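Local coordinates for CigR Protein (Salmonella enterica subsp. enterica serovar Typhimurium, PDB 4EW5), which is of uncharacterised function but is a putative inner membrane protein, represented here by its C-terminal domain, at residues Y17-A20 against R21-A24. Residues are numbered along the deposited sequence; the frame is centred on the assembly and turned at random.
Sequences YAVA and RQLA. With EDO (1,2-ethanediol), chain C.
Tyr-17 and Arg-21 meet first through the backbone, where Arg-21 N donates to Tyr-17 O over 2.8 Å, and the same i to i+4 bonding repeats from Gln-22 to Ala-18, Leu-23 to Val-19 and Ala-24 to Ala-20. The last is the straightest, with 176° at the hydrogen. A 1,2-ethanediol, probably from the crystallisation liquor, bridges the ends of the two long side chains: its O2 hydrogen-bonds Tyr-17 OH at 2.9 Å, its O1 only weakly Arg-21 NH2. Arginine suits this place because its guanidinium also donates to the carbonyls of Val-98, Asp-100 and Leu-101, tying the helix to the C-terminal tail. Arg-21 CB lies over one face of the Tyr-17 ring, 4.1 Å from its centroid, in a CH-pi contact. CG anti to the backbone N in both sends them off the same side of the helix, and the bend at chi2 of Arg-21 (74°) sets its CD beside Tyr-17 OH, at 3.5 Å. Small Ala-20 and Ala-24 let Val-98 pack close, while branched Val-19 meets Val-19 of the second subunit and loosely touches Leu-23 (CG2 to CD1, 4.4 Å). Such i, i+4 bonds and same-face side chains are characteristic of an alpha-helix, here helix 11-26, set between C-terminal tail and second subunit.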
ATOM      1  N   TYR A  17      -3.698  -3.902   0.223  1.00 19.71           N
ATOM      2  CA  TYR A  17      -4.731  -4.872   0.657  1.00 20.30           C
ATOM      3  C   TYR A  17      -4.803  -4.909   2.199  1.00 19.92           C
ATOM      4  O   TYR A  17      -5.899  -4.878   2.752  1.00 20.55           O
ATOM      5  CB  TYR A  17      -4.409  -6.299   0.174  1.00 21.92           C
ATOM      6  CG  TYR A  17      -5.334  -7.277   0.760  1.00 22.99           C
ATOM      7  CD1 TYR A  17      -6.632  -7.391   0.264  1.00 24.70           C
ATOM      8  CD2 TYR A  17      -4.972  -8.060   1.865  1.00 25.45           C
ATOM      9  CE1 TYR A  17      -7.540  -8.247   0.853  1.00 26.31           C
ATOM     10  CE2 TYR A  17      -5.888  -8.971   2.447  1.00 26.97           C
ATOM     11  CZ  TYR A  17      -7.184  -9.012   1.950  1.00 26.87           C
ATOM     12  OH  TYR A  17      -8.078  -9.908   2.482  1.00 30.07           O
ATOM     13  N   ALA A  18      -3.665  -4.969   2.885  1.00 18.85           N
ATOM     14  CA  ALA A  18      -3.709  -5.165   4.354  1.00 20.51           C
ATOM     15  C   ALA A  18      -4.448  -4.047   5.041  1.00 19.84           C
ATOM     16  O   ALA A  18      -5.224  -4.296   5.958  1.00 20.77           O
ATOM     17  CB  ALA A  18      -2.331  -5.338   4.953  1.00 21.09           C
ATOM     18  N   VAL A  19      -4.208  -2.810   4.616  1.00 20.41           N
ATOM     19  CA  VAL A  19      -4.876  -1.679   5.305  1.00 20.58           C
ATOM     20  C   VAL A  19      -6.372  -1.569   4.905  1.00 18.79           C
ATOM     21  O   VAL A  19      -7.241  -1.303   5.749  1.00 17.95           O
ATOM     22  CB  VAL A  19      -4.138  -0.327   5.079  1.00 20.71           C
ATOM     23  CG1 VAL A  19      -4.211   0.139   3.633  1.00 19.86           C
ATOM     24  CG2 VAL A  19      -4.764   0.698   6.051  1.00 20.30           C
ATOM     25  N   ALA A  20      -6.690  -1.895   3.650  1.00 19.02           N
ATOM     26  CA  ALA A  20      -8.084  -1.896   3.165  1.00 19.17           C
ATOM     27  C   ALA A  20      -8.861  -2.969   3.892  1.00 19.73           C
ATOM     28  O   ALA A  20     -10.034  -2.742   4.278  1.00 19.09           O
ATOM     29  CB  ALA A  20      -8.156  -2.036   1.597  1.00 18.74           C
ATOM     30  N   ARG A  21      -8.243  -4.137   4.128  1.00 20.12           N
ATOM     31  CA  ARG A  21      -8.902  -5.211   4.830  1.00 20.23           C
ATOM     32  C   ARG A  21      -9.051  -4.876   6.311  1.00 20.62           C
ATOM     33  O   ARG A  21     -10.030  -5.202   6.914  1.00 20.05           O
ATOM     34  CB  ARG A  21      -8.180  -6.540   4.635  1.00 21.43           C
ATOM     35  CG  ARG A  21      -8.797  -7.700   5.379  1.00 23.37           C
ATOM     36  CD  ARG A  21     -10.099  -8.092   4.645  1.00 23.69           C
ATOM     37  NE  ARG A  21     -10.632  -9.355   5.109  1.00 25.11           N
ATOM     38  CZ  ARG A  21     -11.866  -9.812   4.860  1.00 25.84           C
ATOM     39  NH1 ARG A  21     -12.741  -9.106   4.180  1.00 24.33           N
ATOM     40  NH2 ARG A  21     -12.198 -11.011   5.330  1.00 28.39           N
ATOM     41  N   GLN A  22      -8.055  -4.243   6.907  1.00 21.83           N
ATOM     42  CA  GLN A  22      -8.220  -3.729   8.287  1.00 21.64           C
ATOM     43  C   GLN A  22      -9.341  -2.759   8.427  1.00 20.63           C
ATOM     44  O   GLN A  22     -10.098  -2.817   9.401  1.00 21.87           O
ATOM     45  CB  GLN A  22      -6.946  -3.046   8.751  1.00 23.73           C
ATOM     46  CG  GLN A  22      -5.823  -3.984   8.928  1.00 25.67           C
ATOM     47  CD  GLN A  22      -4.485  -3.261   9.100  1.00 29.49           C
ATOM     48  OE1 GLN A  22      -4.328  -2.097   8.753  1.00 27.45           O
ATOM     49  NE2 GLN A  22      -3.518  -4.003   9.574  1.00 30.31           N
ATOM     50  N   LEU A  23      -9.485  -1.819   7.468  1.00 19.98           N
ATOM     51  CA  LEU A  23     -10.579  -0.880   7.490  1.00 20.41           C
ATOM     52  C   LEU A  23     -11.907  -1.620   7.343  1.00 21.93           C
ATOM     53  O   LEU A  23     -12.878  -1.412   8.112  1.00 21.81           O
ATOM     54  CB  LEU A  23     -10.391   0.128   6.345  1.00 20.64           C
ATOM     55  CG  LEU A  23      -9.328   1.199   6.554  1.00 20.97           C
ATOM     56  CD1 LEU A  23      -8.886   1.853   5.238  1.00 18.97           C
ATOM     57  CD2 LEU A  23      -9.864   2.250   7.547  1.00 21.17           C
ATOM     58  N   ALA A  24     -12.048  -2.409   6.269  1.00 22.01           N
ATOM     59  CA  ALA A  24     -13.339  -3.133   6.097  1.00 23.48           C
ATOM     60  C   ALA A  24     -13.775  -3.919   7.330  1.00 24.08           C
ATOM     61  O   ALA A  24     -14.929  -3.771   7.789  1.00 23.67           O
ATOM     62  CB  ALA A  24     -13.262  -4.078   4.837  1.00 23.22           C
TER
HETATM   63  C1  EDO C 501      -8.723 -11.478   6.645  1.00 33.79           C
HETATM   64  O1  EDO C 501      -9.778 -12.329   7.262  1.00 36.66           O
HETATM   65  C2  EDO C 501      -8.377 -11.841   5.176  1.00 37.68           C
HETATM   66  O2  EDO C 501      -7.029 -11.532   4.647  1.00 33.64           O